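Local coordinates for protein soluble lytic murein transglycosylase (Escherichia coli, PDB 1QSA) that cleaves the glycosidic bonds between N-acetylmuramic acid and N-acetylglucosamine in peptidoglycan, leaving a 1,6-anhydro bond on the muramic acid, at residues A[362-374]-A[439-451]. Sequence-based numbering, arbitrary orientation.
Sequences EEYELKIDKAPQN and GKLWDHLEERFPL. With SO4 (sulfate ion), chain B; SO4 (sulfate ion), chain H.
An extended linker, 362-374, runs across the N-terminal end of the short helix 445-448, meeting Asp443, the N-cap residue His444 and Leu445, chiefly through Asp369. One direct backbone bond joins the two segments, Asp369 N to Asp443 O (2.9 Å, 161° at the hydrogen), the donor standing above the carbonyl plane. With CG anti to the carbonyl carbon (chi1 -79°), His444 turns one ring face to Asp369, whose CB makes a CH-pi contact over it, 3.9 Å from the centroid. Leu445 CD1 meets Leu366 CD2 at 3.9 Å and also touches Ile368 CG1. Water bridges fill out the polar seam: one joins Asp369 O to Glu447 OE1 and Glu446 N, another ties the like-charged carboxylates of Asp369 and Asp443, whose OD2 atoms are 4.2 Å apart. Lys367 NZ pairs with Asp369 OD1 (3.0 Å), while Arg349 takes Asp443 OD1 and Arg421 takes Glu447 OE2. Beyond the linker, the Arg448 guanidinium lies between Trp442 and Phe449 and gives NH1 to Trp442 O (2.9 Å); NH1 also reaches O2 of the chain B sulfate (2.8 Å), and NH2 bonds to both sulfates, ions probably from the crystallisation liquor. Replacing Arg448 by an alanine is likely to deprive both sulfates of this cationic partner and leave Trp442 O without this donor. Leu366 and Ile368 also rest on helix 582-601, and the extended linker thus joins an N-capped helix start to that helix in this alpha-superhelix protein.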
# COMPACT_ATOMS: atom_id res chain seq x y z
N GLU A 362 -3.06 24.04 -24.79
CA GLU A 362 -3.58 23.08 -25.75
C GLU A 362 -4.47 22.06 -25.03
O GLU A 362 -4.32 21.83 -23.84
CB GLU A 362 -2.43 22.39 -26.49
CG GLU A 362 -1.69 23.33 -27.44
CD GLU A 362 -0.46 22.70 -28.06
OE1 GLU A 362 -0.44 21.47 -28.28
OE2 GLU A 362 0.49 23.45 -28.35
N GLU A 363 -5.44 21.53 -25.75
CA GLU A 363 -6.34 20.54 -25.16
C GLU A 363 -5.62 19.20 -25.04
O GLU A 363 -4.92 18.78 -25.96
CB GLU A 363 -7.61 20.41 -26.02
CG GLU A 363 -8.62 19.43 -25.47
CD GLU A 363 -10.03 19.66 -25.98
OE1 GLU A 363 -10.22 19.76 -27.21
OE2 GLU A 363 -10.95 19.73 -25.13
N TYR A 364 -5.72 18.58 -23.87
CA TYR A 364 -5.09 17.29 -23.64
C TYR A 364 -5.89 16.20 -24.36
O TYR A 364 -7.12 16.18 -24.30
CB TYR A 364 -5.00 16.99 -22.14
CG TYR A 364 -4.41 15.64 -21.85
CD1 TYR A 364 -3.05 15.41 -21.96
CD2 TYR A 364 -5.23 14.56 -21.49
CE1 TYR A 364 -2.50 14.15 -21.74
CE2 TYR A 364 -4.70 13.30 -21.27
CZ TYR A 364 -3.33 13.10 -21.39
OH TYR A 364 -2.79 11.85 -21.22
N GLU A 365 -5.18 15.30 -25.04
CA GLU A 365 -5.82 14.20 -25.76
C GLU A 365 -5.77 12.91 -24.95
O GLU A 365 -4.70 12.38 -24.68
CB GLU A 365 -5.15 13.98 -27.11
CG GLU A 365 -5.40 15.10 -28.12
CD GLU A 365 -4.78 14.82 -29.47
OE1 GLU A 365 -3.69 14.21 -29.52
OE2 GLU A 365 -5.39 15.21 -30.50
N LEU A 366 -6.94 12.43 -24.55
CA LEU A 366 -7.02 11.19 -23.80
C LEU A 366 -6.89 10.01 -24.75
O LEU A 366 -7.58 9.94 -25.76
CB LEU A 366 -8.36 11.07 -23.08
CG LEU A 366 -8.62 11.87 -21.81
CD1 LEU A 366 -9.95 11.45 -21.23
CD2 LEU A 366 -7.54 11.57 -20.82
N LYS A 367 -5.97 9.11 -24.45
CA LYS A 367 -5.81 7.91 -25.26
C LYS A 367 -6.73 6.88 -24.60
O LYS A 367 -6.56 6.56 -23.42
CB LYS A 367 -4.37 7.41 -25.26
CG LYS A 367 -4.21 6.06 -25.94
CD LYS A 367 -2.76 5.67 -26.11
CE LYS A 367 -2.62 4.25 -26.65
NZ LYS A 367 -3.37 4.04 -27.93
N ILE A 368 -7.74 6.43 -25.33
CA ILE A 368 -8.67 5.43 -24.78
C ILE A 368 -8.70 4.16 -25.64
O ILE A 368 -9.24 4.18 -26.75
CB ILE A 368 -10.11 5.99 -24.66
CG1 ILE A 368 -10.10 7.28 -23.84
CG2 ILE A 368 -11.03 4.97 -23.99
CD1 ILE A 368 -11.43 7.99 -23.77
N ASP A 369 -8.04 3.11 -25.17
CA ASP A 369 -8.02 1.81 -25.85
C ASP A 369 -9.33 1.12 -25.47
O ASP A 369 -9.73 1.15 -24.31
CB ASP A 369 -6.87 0.94 -25.36
CG ASP A 369 -5.51 1.45 -25.79
OD1 ASP A 369 -5.44 2.44 -26.55
OD2 ASP A 369 -4.50 0.85 -25.37
N LYS A 370 -9.98 0.49 -26.45
CA LYS A 370 -11.23 -0.20 -26.19
C LYS A 370 -11.04 -1.69 -25.97
O LYS A 370 -10.12 -2.29 -26.53
CB LYS A 370 -12.20 -0.00 -27.35
CG LYS A 370 -12.65 1.43 -27.58
CD LYS A 370 -13.55 1.50 -28.81
CE LYS A 370 -13.88 2.93 -29.20
NZ LYS A 370 -14.74 2.99 -30.42
N ALA A 371 -11.90 -2.28 -25.16
CA ALA A 371 -11.85 -3.72 -24.92
C ALA A 371 -12.47 -4.36 -26.18
O ALA A 371 -13.10 -3.68 -26.99
CB ALA A 371 -12.65 -4.08 -23.68
N PRO A 372 -12.28 -5.68 -26.37
CA PRO A 372 -12.85 -6.36 -27.54
C PRO A 372 -14.37 -6.19 -27.63
O PRO A 372 -15.05 -6.01 -26.62
CB PRO A 372 -12.48 -7.82 -27.29
CG PRO A 372 -11.20 -7.73 -26.52
CD PRO A 372 -11.49 -6.61 -25.55
N GLN A 373 -14.90 -6.25 -28.85
CA GLN A 373 -16.34 -6.12 -29.07
C GLN A 373 -17.07 -7.31 -28.44
O GLN A 373 -18.16 -7.16 -27.90
CB GLN A 373 -16.65 -6.06 -30.57
CG GLN A 373 -16.14 -4.81 -31.25
CD GLN A 373 -16.83 -3.55 -30.76
OE1 GLN A 373 -17.93 -3.60 -30.20
NE2 GLN A 373 -16.20 -2.40 -30.99
N ASN A 374 -16.45 -8.49 -28.52
CA ASN A 374 -17.00 -9.72 -27.94
C ASN A 374 -16.28 -10.00 -26.62
O ASN A 374 -15.09 -10.28 -26.62
CB ASN A 374 -16.76 -10.92 -28.87
CG ASN A 374 -17.63 -10.88 -30.11
OD1 ASN A 374 -18.82 -11.19 -30.05
ND2 ASN A 374 -17.02 -10.55 -31.24
N GLY A 439 -4.17 -6.75 -15.69
CA GLY A 439 -3.66 -6.79 -17.05
C GLY A 439 -2.82 -5.60 -17.45
O GLY A 439 -2.37 -5.52 -18.60
N LYS A 440 -2.61 -4.67 -16.51
CA LYS A 440 -1.85 -3.44 -16.75
C LYS A 440 -2.40 -2.72 -17.98
O LYS A 440 -1.64 -2.21 -18.80
CB LYS A 440 -0.35 -3.75 -16.92
CG LYS A 440 0.30 -4.35 -15.69
CD LYS A 440 1.77 -4.66 -15.94
CE LYS A 440 2.42 -5.26 -14.70
NZ LYS A 440 2.39 -4.30 -13.55
N LEU A 441 -3.73 -2.68 -18.06
CA LEU A 441 -4.46 -2.06 -19.17
C LEU A 441 -4.63 -0.58 -18.84
O LEU A 441 -5.74 -0.07 -18.75
CB LEU A 441 -5.84 -2.73 -19.29
CG LEU A 441 -5.84 -4.27 -19.38
CD1 LEU A 441 -7.28 -4.80 -19.29
CD2 LEU A 441 -5.19 -4.69 -20.68
N TRP A 442 -3.50 0.11 -18.73
CA TRP A 442 -3.50 1.51 -18.31
C TRP A 442 -4.21 2.49 -19.22
O TRP A 442 -4.63 3.56 -18.76
CB TRP A 442 -2.06 1.97 -18.03
CG TRP A 442 -1.26 1.06 -17.10
CD1 TRP A 442 0.03 0.64 -17.29
CD2 TRP A 442 -1.70 0.47 -15.87
NE1 TRP A 442 0.42 -0.16 -16.24
CE2 TRP A 442 -0.62 -0.28 -15.35
CE3 TRP A 442 -2.90 0.51 -15.14
CZ2 TRP A 442 -0.70 -0.99 -14.15
CZ3 TRP A 442 -2.98 -0.19 -13.94
CH2 TRP A 442 -1.88 -0.93 -13.46
N ASP A 443 -4.32 2.16 -20.50
CA ASP A 443 -5.00 3.04 -21.44
C ASP A 443 -6.47 2.68 -21.68
O ASP A 443 -7.14 3.36 -22.46
CB ASP A 443 -4.23 3.12 -22.77
CG ASP A 443 -2.86 3.78 -22.61
OD1 ASP A 443 -2.78 4.86 -22.00
OD2 ASP A 443 -1.86 3.20 -23.10
N HIS A 444 -6.96 1.63 -21.02
CA HIS A 444 -8.39 1.26 -21.13
C HIS A 444 -9.13 2.12 -20.09
O HIS A 444 -9.70 1.62 -19.12
CB HIS A 444 -8.60 -0.22 -20.83
CG HIS A 444 -8.24 -1.12 -21.97
ND1 HIS A 444 -6.96 -1.25 -22.45
CD2 HIS A 444 -9.01 -1.95 -22.72
CE1 HIS A 444 -6.95 -2.11 -23.46
NE2 HIS A 444 -8.18 -2.55 -23.64
N LEU A 445 -9.13 3.43 -20.33
CA LEU A 445 -9.71 4.37 -19.38
C LEU A 445 -11.15 4.18 -18.94
O LEU A 445 -11.48 4.43 -17.78
CB LEU A 445 -9.47 5.82 -19.83
CG LEU A 445 -8.00 6.23 -20.03
CD1 LEU A 445 -7.93 7.72 -20.39
CD2 LEU A 445 -7.18 5.93 -18.79
N GLU A 446 -12.02 3.74 -19.85
CA GLU A 446 -13.43 3.59 -19.50
C GLU A 446 -13.62 2.55 -18.39
O GLU A 446 -14.42 2.76 -17.47
CB GLU A 446 -14.29 3.23 -20.72
CG GLU A 446 -15.76 3.45 -20.43
CD GLU A 446 -16.67 3.29 -21.62
OE1 GLU A 446 -16.29 2.61 -22.60
OE2 GLU A 446 -17.79 3.85 -21.57
N GLU A 447 -12.90 1.43 -18.49
CA GLU A 447 -12.98 0.36 -17.50
C GLU A 447 -12.24 0.70 -16.21
O GLU A 447 -12.59 0.22 -15.13
CB GLU A 447 -12.46 -0.97 -18.08
CG GLU A 447 -13.31 -1.55 -19.23
CD GLU A 447 -13.11 -0.84 -20.55
OE1 GLU A 447 -12.02 -0.29 -20.79
OE2 GLU A 447 -14.05 -0.83 -21.37
N ARG A 448 -11.21 1.54 -16.32
CA ARG A 448 -10.44 1.97 -15.15
C ARG A 448 -11.19 3.04 -14.34
O ARG A 448 -10.95 3.18 -13.14
CB ARG A 448 -9.09 2.59 -15.57
CG ARG A 448 -8.09 1.62 -16.24
CD ARG A 448 -6.73 2.32 -16.49
NE ARG A 448 -6.11 2.71 -15.24
CZ ARG A 448 -5.33 3.78 -15.07
NH1 ARG A 448 -4.99 4.55 -16.11
NH2 ARG A 448 -4.84 4.07 -13.88
N PHE A 449 -12.06 3.80 -15.00
CA PHE A 449 -12.76 4.89 -14.32
C PHE A 449 -14.25 4.84 -14.59
O PHE A 449 -14.82 5.77 -15.17
CB PHE A 449 -12.13 6.22 -14.76
CG PHE A 449 -10.67 6.32 -14.43
CD1 PHE A 449 -10.26 6.53 -13.11
CD2 PHE A 449 -9.69 6.06 -15.41
CE1 PHE A 449 -8.90 6.47 -12.76
CE2 PHE A 449 -8.34 5.99 -15.08
CZ PHE A 449 -7.94 6.19 -13.75
N PRO A 450 -14.91 3.78 -14.10
CA PRO A 450 -16.35 3.64 -14.31
C PRO A 450 -17.17 4.66 -13.53
O PRO A 450 -16.74 5.11 -12.46
CB PRO A 450 -16.62 2.23 -13.80
CG PRO A 450 -15.63 2.07 -12.68
CD PRO A 450 -14.37 2.67 -13.29
N LEU A 451 -18.35 5.01 -14.05
CA LEU A 451 -19.25 5.96 -13.39
C LEU A 451 -20.03 5.24 -12.30
O LEU A 451 -21.26 5.12 -12.35
CB LEU A 451 -20.21 6.60 -14.41
CG LEU A 451 -19.51 7.42 -15.49
CD1 LEU A 451 -20.56 7.99 -16.45
CD2 LEU A 451 -18.69 8.54 -14.87
S SO4 B . -2.98 7.48 -14.67
O1 SO4 B . -3.31 8.87 -14.27
O2 SO4 B . -3.79 7.11 -15.85
O3 SO4 B . -1.55 7.43 -15.01
O4 SO4 B . -3.24 6.54 -13.57
S SO4 H . -4.79 2.38 -10.50
O1 SO4 H . -4.84 3.75 -11.05
O2 SO4 H . -3.56 2.21 -9.71
O3 SO4 H . -5.96 2.17 -9.63
O4 SO4 H . -4.81 1.41 -11.61
O HOH W 1 -4.65 6.85 -21.53
O HOH W 2 -11.54 1.81 -22.35
O HOH W 3 -1.94 1.51 -25.19
O HOH W 4 -8.53 -4.70 -25.45
O HOH W 5 -14.01 -0.56 -24.02